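Local coordinates for 2-hydroxyhepta-2,4-diene-1,7-dioate isomerase (Mycobacterium marinum, PDB 3QDF), which binds zinc and probably acts as an isomerase or acetylpyruvate hydrolase of the fumarylacetoacetate hydrolase family, at residues A[190-195]-A[200-205]; A[183-188]-A[254-259]. All blocks are in the same frame, centred on the assembly; numbering follows the deposited sequence.

Contact 1: A[190-195]-A[200-205]. With ZN (zinc ion), chain C.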
loop_
_atom_site.group_PDB
_atom_site.type_symbol
_atom_site.label_atom_id
_atom_site.label_comp_id
_atom_site.label_asym_id
_atom_site.label_seq_id
_atom_site.Cartn_x
_atom_site.Cartn_y
_atom_site.Cartn_z
ATOM N N LEU A 190 14.228 -3.474 4.503
ATOM C CA LEU A 190 13.178 -4.167 5.222
ATOM C C LEU A 190 12.802 -5.407 4.456
ATOM O O LEU A 190 12.744 -5.380 3.227
ATOM C CB LEU A 190 11.942 -3.275 5.320
ATOM C CG LEU A 190 12.033 -1.941 6.042
ATOM C CD1 LEU A 190 10.659 -1.227 5.933
ATOM C CD2 LEU A 190 12.475 -2.125 7.504
ATOM N N GLU A 191 12.514 -6.489 5.177
ATOM C CA GLU A 191 12.043 -7.695 4.511
ATOM C C GLU A 191 10.619 -7.520 3.988
ATOM O O GLU A 191 9.785 -6.919 4.651
ATOM C CB GLU A 191 12.065 -8.904 5.438
ATOM C CG GLU A 191 11.642 -10.154 4.678
ATOM C CD GLU A 191 11.567 -11.385 5.535
ATOM O OE1 GLU A 191 12.627 -11.986 5.762
ATOM O OE2 GLU A 191 10.443 -11.756 5.957
ATOM N N LEU A 192 10.347 -8.084 2.812
ATOM C CA LEU A 192 8.988 -8.191 2.298
ATOM C C LEU A 192 8.673 -9.656 1.964
ATOM O O LEU A 192 9.433 -10.324 1.256
ATOM C CB LEU A 192 8.802 -7.287 1.068
ATOM C CG LEU A 192 7.482 -7.257 0.300
ATOM C CD1 LEU A 192 7.480 -6.046 -0.661
ATOM C CD2 LEU A 192 7.210 -8.565 -0.476
ATOM N N ARG A 193 7.541 -10.139 2.451
ATOM C CA ARG A 193 7.168 -11.528 2.262
ATOM C C ARG A 193 5.714 -11.578 1.844
ATOM O O ARG A 193 4.854 -11.012 2.521
ATOM C CB ARG A 193 7.380 -12.295 3.574
ATOM C CG ARG A 193 7.261 -13.825 3.491
ATOM C CD ARG A 193 7.590 -14.438 4.869
ATOM N NE ARG A 193 6.465 -14.361 5.809
ATOM C CZ ARG A 193 6.408 -13.596 6.902
ATOM N NH1 ARG A 193 7.412 -12.796 7.252
ATOM N NH2 ARG A 193 5.323 -13.633 7.661
ATOM N N THR A 194 5.441 -12.264 0.742
ATOM C CA THR A 194 4.073 -12.487 0.270
ATOM C C THR A 194 3.670 -13.959 0.352
ATOM O O THR A 194 4.411 -14.857 -0.075
ATOM C CB THR A 194 3.870 -12.005 -1.187
ATOM O OG1 THR A 194 4.286 -10.638 -1.305
ATOM C CG2 THR A 194 2.403 -12.143 -1.592
ATOM N N GLU A 195 2.480 -14.197 0.889
ATOM C CA GLU A 195 1.936 -15.542 0.981
ATOM C C GLU A 195 0.594 -15.641 0.291
ATOM O O GLU A 195 -0.206 -14.710 0.324
ATOM C CB GLU A 195 1.786 -15.972 2.440
ATOM C CG GLU A 195 3.107 -16.073 3.166
ATOM C CD GLU A 195 2.947 -16.309 4.659
ATOM O OE1 GLU A 195 1.858 -16.779 5.093
ATOM O OE2 GLU A 195 3.923 -16.026 5.389
ATOM N N VAL A 200 4.682 -19.236 0.950
ATOM C CA VAL A 200 5.530 -18.085 0.610
ATOM C C VAL A 200 5.872 -18.051 -0.888
ATOM O O VAL A 200 6.392 -19.039 -1.447
ATOM C CB VAL A 200 6.827 -18.049 1.462
ATOM C CG1 VAL A 200 7.772 -16.953 0.961
ATOM C CG2 VAL A 200 6.496 -17.848 2.961
ATOM N N LYS A 201 5.576 -16.912 -1.518
ATOM C CA LYS A 201 5.765 -16.707 -2.960
ATOM C C LYS A 201 6.820 -15.660 -3.263
ATOM O O LYS A 201 7.585 -15.815 -4.207
ATOM C CB LYS A 201 4.446 -16.306 -3.640
ATOM C CG LYS A 201 3.309 -17.315 -3.479
ATOM C CD LYS A 201 3.635 -18.661 -4.103
ATOM C CE LYS A 201 2.545 -19.671 -3.810
ATOM N NZ LYS A 201 2.987 -21.023 -4.242
ATOM N N GLN A 202 6.824 -14.581 -2.480
ATOM C CA GLN A 202 7.844 -13.552 -2.573
ATOM C C GLN A 202 8.540 -13.495 -1.237
ATOM O O GLN A 202 7.899 -13.604 -0.181
ATOM C CB GLN A 202 7.233 -12.174 -2.874
ATOM C CG GLN A 202 6.418 -12.152 -4.148
ATOM C CD GLN A 202 5.963 -10.758 -4.513
ATOM O OE1 GLN A 202 5.058 -10.194 -3.883
ATOM N NE2 GLN A 202 6.570 -10.200 -5.552
ATOM N N HIS A 203 9.850 -13.303 -1.276
ATOM C CA HIS A 203 10.641 -13.259 -0.056
ATOM C C HIS A 203 11.918 -12.517 -0.371
ATOM O O HIS A 203 12.861 -13.103 -0.898
ATOM C CB HIS A 203 10.921 -14.688 0.425
ATOM C CG HIS A 203 11.290 -14.790 1.871
ATOM N ND1 HIS A 203 11.822 -15.939 2.411
ATOM C CD2 HIS A 203 11.223 -13.895 2.886
ATOM C CE1 HIS A 203 12.053 -15.755 3.702
ATOM N NE2 HIS A 203 11.702 -14.522 4.016
ATOM N N ALA A 204 11.936 -11.215 -0.079
ATOM C CA ALA A 204 13.080 -10.372 -0.434
ATOM C C ALA A 204 13.167 -9.142 0.454
ATOM O O ALA A 204 12.280 -8.889 1.255
ATOM C CB ALA A 204 13.006 -9.969 -1.922
ATOM N N ARG A 205 14.249 -8.386 0.330
ATOM C CA ARG A 205 14.438 -7.179 1.140
ATOM C C ARG A 205 14.402 -5.950 0.238
ATOM O O ARG A 205 14.849 -6.006 -0.915
ATOM C CB ARG A 205 15.752 -7.245 1.928
ATOM C CG ARG A 205 15.932 -8.518 2.754
ATOM C CD ARG A 205 17.121 -8.394 3.704
ATOM N NE ARG A 205 16.833 -7.422 4.759
ATOM C CZ ARG A 205 16.143 -7.687 5.868
ATOM N NH1 ARG A 205 15.915 -6.724 6.762
ATOM N NH2 ARG A 205 15.671 -8.911 6.093
HETATM ZN ZN ZN C . 11.982 -14.011 6.015
#
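V200 sets CG2 against CG of E195, 3.8 Å apart, and CG1 beside R193 CG. E195 OE2 takes a salt-bridge hydrogen bond from R193 NE through its anti lone pair, 3.1 Å. A classic beta bulge puts K201 and Q202 opposite T194. K201 N gives T194 O a hydrogen bond of 2.8 Å; Q202 N reaches that oxygen weakly. Q202 runs alongside T194, and its OE1 accepts from T194 OG1 at 2.7 Å. OE1 also accepts from G122 N, and NE2 hydrogen-bonds T236 OG1, fixing the buried amide at both ends. The segments form an antiparallel beta hairpin whose E191, R193, H203 face carries a zinc ion. H203 CG stands anti to the backbone N (chi1 -160°). This lays the ring side by side with R193, guanidinium and ring planes nearly perpendicular. H203 NE2 and E191 OE1 each bind zinc at 2.1 Å, with E191 OE2 farther off at 2.7 Å. The E191 carboxylate stands nearly upright to the ring, 83° apart, CD at its edge. A204 N hydrogen-bonds L192 O, and L192 N reaches A204 O at 2.6 Å. R205 lays one guanidinium face over E191 N; NE forms a salt bridge with D189 OD1.

Contact 2: A[183-188]-A[254-259]; sequences TDVDPA and EGIGTL. With EDO (1,2-ethanediol), chain E.
V185 holds CG2 anti to its backbone N, which leaves CG1 between N and the carbonyl carbon (chi1 66°). Its side chain leaves the backbone toward 254-259, and the two methyls divide the contact between them. CG2 faces backbone and lies 4.1 Å from G255 O. CG1 meets I256 CG1 at 4.5 Å, a loose apolar touch. I256 sends its CG1 arm to that spot with chi1 at -54°. No hydrogen bond joins the two segments, and the buried surface is small, 96 Å². G255 is the residue nearest V185 in the backbone, with 6.4 Å between G255 CA and V185 CA. G255 has a positive phi of 80° and presents only backbone to V185. Y147 of strand 144-155 touches both V185 and I256, so the pair is extended into a larger apolar patch. Further on, I256 O accepts from W180 NE1, which ties the turn to strand 175-182.

The loop 183-188 has its own brace. D186 OD1 accepts from A188 N at 3.0 Å, and this closes an Asx turn. In 254-259, away from V185, T258 N donates to O2 of a 1,2-ethanediol, 3.0 Å away, probably taken from the crystallisation liquor. A classic beta bulge at I256 and G257 opens strand 257-265. The contact thus packs the loop after strand 175-182 on the connection between strands 248-253 and 257-265, at the classic bulge.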
loop_
_atom_site.group_PDB
_atom_site.type_symbol
_atom_site.label_atom_id
_atom_site.label_comp_id
_atom_site.label_asym_id
_atom_site.label_seq_id
_atom_site.Cartn_x
_atom_site.Cartn_y
_atom_site.Cartn_z
ATOM N N THR A 183 5.152 5.877 10.494
ATOM C CA THR A 183 5.816 7.153 10.235
ATOM C C THR A 183 7.311 7.167 10.518
ATOM O O THR A 183 8.028 8.057 10.034
ATOM C CB THR A 183 5.209 8.283 11.056
ATOM O OG1 THR A 183 5.427 7.988 12.430
ATOM C CG2 THR A 183 3.690 8.434 10.754
ATOM N N ASP A 184 7.806 6.216 11.298
ATOM C CA ASP A 184 9.196 6.337 11.729
ATOM C C ASP A 184 10.119 5.272 11.158
ATOM O O ASP A 184 11.280 5.210 11.537
ATOM C CB ASP A 184 9.297 6.372 13.267
ATOM C CG ASP A 184 8.561 5.205 13.953
ATOM O OD1 ASP A 184 7.613 4.619 13.392
ATOM O OD2 ASP A 184 8.908 4.895 15.105
ATOM N N VAL A 185 9.611 4.437 10.254
ATOM C CA VAL A 185 10.359 3.274 9.799
ATOM C C VAL A 185 11.308 3.660 8.663
ATOM O O VAL A 185 11.003 4.520 7.835
ATOM C CB VAL A 185 9.411 2.083 9.455
ATOM C CG1 VAL A 185 8.505 2.390 8.252
ATOM C CG2 VAL A 185 10.190 0.790 9.247
ATOM N N ASP A 186 12.494 3.062 8.676
ATOM C CA ASP A 186 13.503 3.329 7.672
ATOM C C ASP A 186 13.269 2.299 6.564
ATOM O O ASP A 186 13.334 1.095 6.824
ATOM C CB ASP A 186 14.887 3.186 8.312
ATOM C CG ASP A 186 16.037 3.453 7.341
ATOM O OD1 ASP A 186 15.842 3.415 6.114
ATOM O OD2 ASP A 186 17.154 3.704 7.829
ATOM N N PRO A 187 12.979 2.766 5.334
ATOM C CA PRO A 187 12.631 1.856 4.232
ATOM C C PRO A 187 13.798 1.179 3.538
ATOM O O PRO A 187 13.561 0.399 2.614
ATOM C CB PRO A 187 11.963 2.789 3.210
ATOM C CG PRO A 187 12.670 4.095 3.410
ATOM C CD PRO A 187 12.916 4.188 4.914
ATOM N N ALA A 188 15.036 1.484 3.938
ATOM C CA ALA A 188 16.209 1.088 3.140
ATOM C C ALA A 188 16.454 -0.416 3.069
ATOM O O ALA A 188 16.971 -0.912 2.069
ATOM C CB ALA A 188 17.495 1.813 3.640
ATOM N N GLU A 254 8.475 -6.037 7.154
ATOM C CA GLU A 254 9.159 -5.800 8.422
ATOM C C GLU A 254 9.036 -4.328 8.876
ATOM O O GLU A 254 9.216 -3.411 8.083
ATOM C CB GLU A 254 10.623 -6.197 8.261
ATOM C CG GLU A 254 11.529 -5.951 9.485
ATOM C CD GLU A 254 12.984 -6.284 9.167
ATOM O OE1 GLU A 254 13.297 -6.508 7.981
ATOM O OE2 GLU A 254 13.819 -6.334 10.093
ATOM N N GLY A 255 8.698 -4.123 10.147
ATOM C CA GLY A 255 8.521 -2.799 10.700
ATOM C C GLY A 255 7.177 -2.174 10.383
ATOM O O GLY A 255 6.896 -1.070 10.831
ATOM N N ILE A 256 6.343 -2.868 9.604
ATOM C CA ILE A 256 5.038 -2.315 9.213
ATOM C C ILE A 256 3.911 -3.215 9.710
ATOM O O ILE A 256 3.144 -2.832 10.593
ATOM C CB ILE A 256 4.927 -2.102 7.672
ATOM C CG1 ILE A 256 6.110 -1.251 7.162
ATOM C CG2 ILE A 256 3.552 -1.489 7.314
ATOM C CD1 ILE A 256 6.017 -0.792 5.720
ATOM N N GLY A 257 3.818 -4.415 9.131
ATOM C CA GLY A 257 2.750 -5.336 9.475
ATOM C C GLY A 257 2.405 -6.195 8.289
ATOM O O GLY A 257 3.255 -6.467 7.424
ATOM N N THR A 258 1.147 -6.600 8.241
ATOM C CA THR A 258 0.686 -7.528 7.238
ATOM C C THR A 258 -0.601 -7.001 6.624
ATOM O O THR A 258 -1.557 -6.673 7.336
ATOM C CB THR A 258 0.463 -8.926 7.862
ATOM O OG1 THR A 258 1.721 -9.408 8.357
ATOM C CG2 THR A 258 -0.089 -9.927 6.839
ATOM N N LEU A 259 -0.599 -6.927 5.293
ATOM C CA LEU A 259 -1.785 -6.627 4.523
ATOM C C LEU A 259 -2.359 -7.931 3.965
ATOM O O LEU A 259 -1.683 -8.615 3.204
ATOM C CB LEU A 259 -1.444 -5.641 3.388
ATOM C CG LEU A 259 -2.515 -5.319 2.327
ATOM C CD1 LEU A 259 -3.728 -4.645 2.931
ATOM C CD2 LEU A 259 -1.924 -4.399 1.279
HETATM C C1 EDO E . -2.791 -7.237 10.440
HETATM O O1 EDO E . -3.658 -6.102 10.286
HETATM C C2 EDO E . -1.675 -6.845 11.404
HETATM O O2 EDO E . -0.463 -6.463 10.726
#

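In the fold
The centres of the two contacts lie about 13 Å apart. The hairpin of contact 1 lies between the two segments of contact 2 in sequence: 183-188 comes first, then 190-195 and 200-205, then 254-259. Both reach one sheet, contact 2 through strand 257-265 alone. Strand 191-196 lies between 199-205 and 248-253, and 257-265 is on the far side of 248-253. The contacts also touch directly. E254 OE1 takes R205 NH1 in a salt bridge and probably a hydrogen bond from E191 N, both at 2.9 Å. L190 CD1 packs 3.9 Å from V185 CG2. E254 thus probably holds the backbone of zinc ligand E191, a second-shell contact.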